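Local coordinates for de novo design, hyper stable, disulfide-rich mini protein (Synthetic construct, PDB 5JG9) that is a computationally designed, hyperstable, disulfide-rich miniprotein with no known natural function, built to hold a compact constrained fold, at residues Q33-G38 / V42-C47; R5-C10 / K22-R27. All blocks are in the same frame, centred on the assembly; numbering follows the deposited sequence.

Contact 1. Residues Q33-G38 / V42-C47; sequences QIRKEG and VCEIRC
Gln33 with Glu44 and Arg35 with Val42 form antiparallel hydrogen-bonded pairs on either side of the non-hydrogen-bonded pair Ile34–Cys43, in strands whose axes approach to 4.8 Å with directions 137° apart. Glu44 N to Gln33 O, at 2.8 Å, is the shortest of the four backbone bonds. Ile34 and Cys43 face helix 14-28, where Cys43 is disulfide-bonded to Cys21. Gln33, Arg35, Val42 and Glu44 lie on the other face. Arg35, bent at CB–CG (chi2 -64°), turns its guanidinium back over Gln33 CB, which sits 3.5 Å from the guanidinium plane. This presents the NE side to the Glu44 carboxylate, side-on and steeply turned rather than coplanar: NE reaches OE2 at 3.2 Å, almost straight (170°) but from above the carboxylate plane, and NH2 reaches OE1, also at 3.2 Å, on its syn side but tilted out of that plane. OE1 is shared with Arg46 NE at 2.8 Å, completing an Arg35–Glu44–Arg46 salt-bridge network. Val42 packs its CB against the backbone of Arg35, and its CG2 meets Glu37, whose OE1 is salt-bridged to Arg6. With three nitrogens of two arginines around it, the carboxylate of the buried Glu44 probably stays ionised and offsets the closeness of their guanidinium groups.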
loop_
_atom_site.group_PDB
_atom_site.type_symbol
_atom_site.label_atom_id
_atom_site.label_comp_id
_atom_site.label_asym_id
_atom_site.label_seq_id
_atom_site.Cartn_x
_atom_site.Cartn_y
_atom_site.Cartn_z
ATOM N N GLN A 33 -2.131 4.888 -1.180
ATOM C CA GLN A 33 -3.363 4.698 -0.437
ATOM C C GLN A 33 -3.461 3.253 0.124
ATOM O O GLN A 33 -2.939 2.353 -0.504
ATOM C CB GLN A 33 -4.524 4.834 -1.434
ATOM C CG GLN A 33 -4.691 6.229 -2.051
ATOM C CD GLN A 33 -5.102 7.387 -1.151
ATOM O OE1 GLN A 33 -5.061 8.646 -1.535
ATOM N NE2 GLN A 33 -5.660 7.026 -0.025
ATOM N N ILE A 34 -4.165 3.082 1.247
ATOM C CA ILE A 34 -4.350 1.793 1.862
ATOM C C ILE A 34 -5.795 1.435 1.642
ATOM O O ILE A 34 -6.709 2.233 1.890
ATOM C CB ILE A 34 -3.938 1.784 3.343
ATOM C CG1 ILE A 34 -2.397 1.716 3.460
ATOM C CG2 ILE A 34 -4.448 0.568 4.046
ATOM C CD1 ILE A 34 -1.746 3.095 3.311
ATOM N N ARG A 35 -5.976 0.234 1.061
ATOM C CA ARG A 35 -7.286 -0.337 0.755
ATOM C C ARG A 35 -7.425 -1.647 1.572
ATOM O O ARG A 35 -6.471 -2.049 2.239
ATOM C CB ARG A 35 -7.399 -0.651 -0.751
ATOM C CG ARG A 35 -6.814 0.427 -1.712
ATOM C CD ARG A 35 -7.578 1.706 -1.600
ATOM N NE ARG A 35 -7.307 2.653 -2.656
ATOM C CZ ARG A 35 -7.701 3.915 -2.585
ATOM N NH1 ARG A 35 -8.286 4.400 -1.476
ATOM N NH2 ARG A 35 -7.471 4.741 -3.607
ATOM N N LYS A 36 -8.597 -2.281 1.496
ATOM C CA LYS A 36 -8.775 -3.650 2.084
ATOM C C LYS A 36 -9.402 -4.584 1.101
ATOM O O LYS A 36 -10.252 -4.204 0.292
ATOM C CB LYS A 36 -9.660 -3.651 3.277
ATOM C CG LYS A 36 -9.059 -3.028 4.467
ATOM C CD LYS A 36 -9.944 -3.300 5.678
ATOM C CE LYS A 36 -9.628 -4.643 6.246
ATOM N NZ LYS A 36 -10.284 -4.729 7.593
ATOM N N GLU A 37 -8.894 -5.787 1.112
ATOM C CA GLU A 37 -9.473 -6.852 0.392
ATOM C C GLU A 37 -9.790 -7.922 1.443
ATOM O O GLU A 37 -8.861 -8.530 2.024
ATOM C CB GLU A 37 -8.512 -7.390 -0.646
ATOM C CG GLU A 37 -9.082 -7.650 -2.003
ATOM C CD GLU A 37 -8.001 -7.959 -3.042
ATOM O OE1 GLU A 37 -7.007 -7.223 -3.234
ATOM O OE2 GLU A 37 -8.155 -8.958 -3.741
ATOM N N GLY A 38 -11.106 -8.168 1.713
ATOM C CA GLY A 38 -11.436 -9.006 2.821
ATOM C C GLY A 38 -10.924 -8.377 4.098
ATOM O O GLY A 38 -11.180 -7.182 4.334
ATOM N N VAL A 42 -4.009 -3.628 1.787
ATOM C CA VAL A 42 -3.517 -3.532 0.420
ATOM C C VAL A 42 -2.875 -2.133 0.304
ATOM O O VAL A 42 -3.484 -1.146 0.579
ATOM C CB VAL A 42 -4.660 -3.733 -0.652
ATOM C CG1 VAL A 42 -4.108 -3.565 -2.074
ATOM C CG2 VAL A 42 -5.295 -5.098 -0.514
ATOM N N CYS A 43 -1.614 -2.095 -0.079
ATOM C CA CYS A 43 -0.920 -0.877 -0.502
ATOM C C CYS A 43 -1.159 -0.604 -2.000
ATOM O O CYS A 43 -0.767 -1.422 -2.868
ATOM C CB CYS A 43 0.570 -0.974 -0.241
ATOM S SG CYS A 43 1.407 0.520 -0.766
ATOM N N GLU A 44 -1.789 0.500 -2.313
ATOM C CA GLU A 44 -1.934 0.941 -3.721
ATOM C C GLU A 44 -1.025 2.092 -4.009
ATOM O O GLU A 44 -1.087 3.135 -3.312
ATOM C CB GLU A 44 -3.383 1.362 -3.949
ATOM C CG GLU A 44 -3.553 2.075 -5.317
ATOM C CD GLU A 44 -4.949 2.708 -5.435
ATOM O OE1 GLU A 44 -5.010 3.979 -5.431
ATOM O OE2 GLU A 44 -5.926 1.944 -5.428
ATOM N N ILE A 45 -0.242 1.976 -5.068
ATOM C CA ILE A 45 0.770 3.009 -5.439
ATOM C C ILE A 45 0.320 3.495 -6.821
ATOM O O ILE A 45 -0.054 2.670 -7.701
ATOM C CB ILE A 45 2.234 2.441 -5.491
ATOM C CG1 ILE A 45 2.680 1.880 -4.061
ATOM C CG2 ILE A 45 3.255 3.459 -6.019
ATOM C CD1 ILE A 45 2.690 2.899 -2.963
ATOM N N ARG A 46 0.298 4.794 -6.982
ATOM C CA ARG A 46 0.018 5.452 -8.302
ATOM C C ARG A 46 1.221 6.439 -8.626
ATOM O O ARG A 46 1.281 7.500 -8.050
ATOM C CB ARG A 46 -1.319 6.256 -8.308
ATOM C CG ARG A 46 -2.521 5.454 -7.954
ATOM C CD ARG A 46 -3.821 6.213 -8.158
ATOM N NE ARG A 46 -4.930 5.289 -7.956
ATOM C CZ ARG A 46 -6.241 5.577 -8.004
ATOM N NH1 ARG A 46 -6.669 6.818 -8.236
ATOM N NH2 ARG A 46 -7.149 4.587 -7.812
ATOM N N CYS A 47 2.112 6.076 -9.554
ATOM C CA CYS A 47 3.216 6.908 -9.996
ATOM C C CYS A 47 2.868 7.669 -11.280
ATOM O O CYS A 47 1.787 7.323 -11.823
ATOM C CB CYS A 47 4.394 6.036 -10.325
ATOM S SG CYS A 47 5.027 5.129 -8.936
ATOM O OXT CYS A 47 3.699 8.543 -11.763
#

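Contact 2. Residues R5-C10 / K22-R27; sequences RRYKRC and KERGER
Arg9, whose guanidinium comes up to that of Arg24, is itself held by a hydrogen bond from NH1 to Lys8 O at 3.2 Å, made from above the carbonyl plane. Arg9 lies two residues along from Tyr7 and folds back so that one face of its guanidinium rests against Tyr7 CB, 3.6 Å from the plane. In the conformer described, one of two modelled, Arg24 makes a cation-pi stack on Tyr7. Its chain leaves the helix extended, then bends at CG–CD (chi3 -63°), which lays the guanidinium over one face of the Tyr7 ring with the planes 22° apart. Arg24 CZ stands 4.6 Å from the centroid of the Tyr7 ring and only 16° off its normal. The closest approach is made by the aliphatic part, Arg24 CD to Tyr7 CE2 at 3.6 Å, while NE lies above the same ring face, offset toward the rim. Arg9 NH2 comes within 3.9 Å of Arg24 NH2, a like-charge approach; this and the stack both depend on the chosen conformer of Arg24 and are to that extent uncertain. Replacing Tyr7 with a serine would probably leave the Arg24 guanidinium without its aromatic platform and freer to turn, and would open a gap between strand and helix. Arg24 also touches Cys43 and Ile45, so its side chain lies between helix and sheet, spanning from strand 40-46 to Tyr7 on strand 5-8. A helix packed against one face of a small antiparallel sheet, with the N-terminal strand at its edge, is the arrangement of the strand–helix–strand–strand design.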
loop_
_atom_site.group_PDB
_atom_site.type_symbol
_atom_site.label_atom_id
_atom_site.label_comp_id
_atom_site.label_asym_id
_atom_site.label_seq_id
_atom_site.Cartn_x
_atom_site.Cartn_y
_atom_site.Cartn_z
ATOM N N ARG A 5 -0.589 0.199 -9.028
ATOM C CA ARG A 5 0.055 -1.018 -8.448
ATOM C C ARG A 5 -0.627 -1.266 -7.143
ATOM O O ARG A 5 -0.818 -0.332 -6.379
ATOM C CB ARG A 5 1.551 -0.847 -8.149
ATOM C CG ARG A 5 2.425 -0.453 -9.334
ATOM C CD ARG A 5 3.668 0.316 -8.836
ATOM N NE ARG A 5 4.280 1.255 -9.791
ATOM C CZ ARG A 5 5.557 1.728 -9.779
ATOM N NH1 ARG A 5 6.433 1.368 -8.840
ATOM N NH2 ARG A 5 5.977 2.559 -10.775
ATOM N N ARG A 6 -0.991 -2.518 -6.902
ATOM C CA ARG A 6 -1.519 -2.982 -5.639
ATOM C C ARG A 6 -0.729 -4.111 -5.046
ATOM O O ARG A 6 -0.438 -5.093 -5.750
ATOM C CB ARG A 6 -2.916 -3.527 -5.872
ATOM C CG ARG A 6 -4.034 -2.588 -6.181
ATOM C CD ARG A 6 -5.240 -3.560 -6.217
ATOM N NE ARG A 6 -6.357 -2.841 -5.704
ATOM C CZ ARG A 6 -7.196 -3.067 -4.687
ATOM N NH1 ARG A 6 -7.269 -4.173 -3.967
ATOM N NH2 ARG A 6 -8.037 -2.072 -4.470
ATOM N N TYR A 7 -0.373 -3.968 -3.759
ATOM C CA TYR A 7 0.433 -5.003 -3.031
ATOM C C TYR A 7 -0.490 -5.489 -1.887
ATOM O O TYR A 7 -0.747 -4.733 -0.969
ATOM C CB TYR A 7 1.670 -4.385 -2.440
ATOM C CG TYR A 7 2.614 -3.705 -3.435
ATOM C CD1 TYR A 7 3.636 -4.444 -4.069
ATOM C CD2 TYR A 7 2.439 -2.442 -3.772
ATOM C CE1 TYR A 7 4.469 -3.847 -4.997
ATOM C CE2 TYR A 7 3.277 -1.801 -4.685
ATOM C CZ TYR A 7 4.265 -2.518 -5.293
ATOM O OH TYR A 7 5.095 -1.925 -6.197
ATOM N N LYS A 8 -1.067 -6.679 -2.015
ATOM C CA LYS A 8 -1.935 -7.246 -0.986
ATOM C C LYS A 8 -1.017 -7.887 0.066
ATOM O O LYS A 8 -0.170 -8.682 -0.276
ATOM C CB LYS A 8 -2.961 -8.245 -1.534
ATOM C CG LYS A 8 -4.068 -8.641 -0.525
ATOM C CD LYS A 8 -5.051 -9.703 -1.001
ATOM C CE LYS A 8 -4.348 -10.973 -1.505
ATOM N NZ LYS A 8 -5.341 -11.824 -2.164
ATOM N N ARG A 9 -1.266 -7.617 1.359
ATOM C CA ARG A 9 -0.317 -8.027 2.430
ATOM C C ARG A 9 -0.974 -8.778 3.562
ATOM O O ARG A 9 -0.946 -8.324 4.685
ATOM C CB ARG A 9 0.451 -6.799 2.959
ATOM C CG ARG A 9 1.325 -6.143 1.893
ATOM C CD ARG A 9 2.439 -7.102 1.581
ATOM N NE ARG A 9 3.423 -6.573 0.677
ATOM C CZ ARG A 9 3.612 -6.959 -0.603
ATOM N NH1 ARG A 9 2.786 -7.862 -1.263
ATOM N NH2 ARG A 9 4.599 -6.337 -1.263
ATOM N N CYS A 10 -1.592 -9.912 3.240
ATOM C CA CYS A 10 -2.305 -10.704 4.251
ATOM C C CYS A 10 -1.374 -11.165 5.385
ATOM O O CYS A 10 -1.832 -11.425 6.499
ATOM C CB CYS A 10 -3.002 -11.908 3.590
ATOM S SG CYS A 10 -4.322 -11.486 2.388
ATOM N N LYS A 22 3.262 4.157 2.884
ATOM C CA LYS A 22 3.725 5.538 2.976
ATOM C C LYS A 22 5.199 5.692 2.576
ATOM O O LYS A 22 5.524 6.552 1.790
ATOM C CB LYS A 22 3.551 6.029 4.382
ATOM C CG LYS A 22 4.048 7.428 4.613
ATOM C CD LYS A 22 3.618 7.877 5.971
ATOM C CE LYS A 22 3.692 9.379 6.131
ATOM N NZ LYS A 22 5.110 9.791 6.240
ATOM N N GLU A 23 6.051 4.849 3.188
ATOM C CA GLU A 23 7.462 4.761 2.835
ATOM C C GLU A 23 7.667 4.546 1.357
ATOM O O GLU A 23 8.402 5.243 0.734
ATOM C CB GLU A 23 8.143 3.627 3.620
ATOM C CG GLU A 23 8.548 4.031 5.034
ATOM C CD GLU A 23 9.036 2.879 5.953
ATOM O OE1 GLU A 23 8.967 1.639 5.577
ATOM O OE2 GLU A 23 9.383 3.233 7.097
ATOM N N ARG A 24 6.951 3.560 0.804
ATOM C CA ARG A 24 7.064 3.178 -0.606
ATOM C C ARG A 24 6.657 4.339 -1.520
ATOM O O ARG A 24 7.347 4.694 -2.486
ATOM C CB ARG A 24 6.237 1.894 -0.847
ATOM C CG ARG A 24 6.112 1.358 -2.259
ATOM C CD ARG A 24 5.261 0.064 -2.317
ATOM N NE ARG A 24 5.668 -1.199 -1.628
ATOM C CZ ARG A 24 5.238 -1.612 -0.434
ATOM N NH1 ARG A 24 4.446 -0.863 0.307
ATOM N NH2 ARG A 24 5.616 -2.782 0.037
ATOM N N GLY A 25 5.556 4.970 -1.238
ATOM C CA GLY A 25 5.097 6.149 -2.055
ATOM C C GLY A 25 6.093 7.288 -1.954
ATOM O O GLY A 25 6.538 7.869 -2.972
ATOM N N GLU A 26 6.467 7.624 -0.718
ATOM C CA GLU A 26 7.263 8.828 -0.474
ATOM C C GLU A 26 8.626 8.690 -1.083
ATOM O O GLU A 26 9.101 9.646 -1.736
ATOM C CB GLU A 26 7.330 9.153 1.017
ATOM C CG GLU A 26 5.988 9.706 1.432
ATOM C CD GLU A 26 5.914 10.220 2.813
ATOM O OE1 GLU A 26 6.710 9.823 3.691
ATOM O OE2 GLU A 26 4.963 10.992 2.988
ATOM N N ARG A 27 9.221 7.491 -0.949
ATOM C CA ARG A 27 10.521 7.205 -1.510
ATOM C C ARG A 27 10.549 7.430 -3.056
ATOM O O ARG A 27 11.588 7.741 -3.635
ATOM C CB ARG A 27 10.910 5.801 -1.085
ATOM C CG ARG A 27 12.095 5.173 -1.747
ATOM C CD ARG A 27 11.806 3.692 -2.019
ATOM N NE ARG A 27 11.304 2.993 -0.857
ATOM C CZ ARG A 27 10.566 1.865 -0.887
ATOM N NH1 ARG A 27 10.135 1.327 -2.039
ATOM N NH2 ARG A 27 10.201 1.305 0.282
#

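The centres of the two contacts lie 7 Å apart, and both reach the same three-stranded antiparallel sheet, in which strand 40-46 runs between 5-8 and 31-37. Contact 2 closes first along the chain, setting the first strand against helix 14-28; contact 1 then pairs the two strands of the C-terminal hairpin. They meet at the middle strand, where probable hydrogen bonds join Ile45 N to Arg5 O and Tyr7 N to Cys43 O, both at 2.7 Å. The disulfides Cys10–Cys40, Cys21–Cys43 and Cys30–Cys47 tie strand 40-46 and the chain end following it to the other elements, consistent with the stability intended in this 47-residue design.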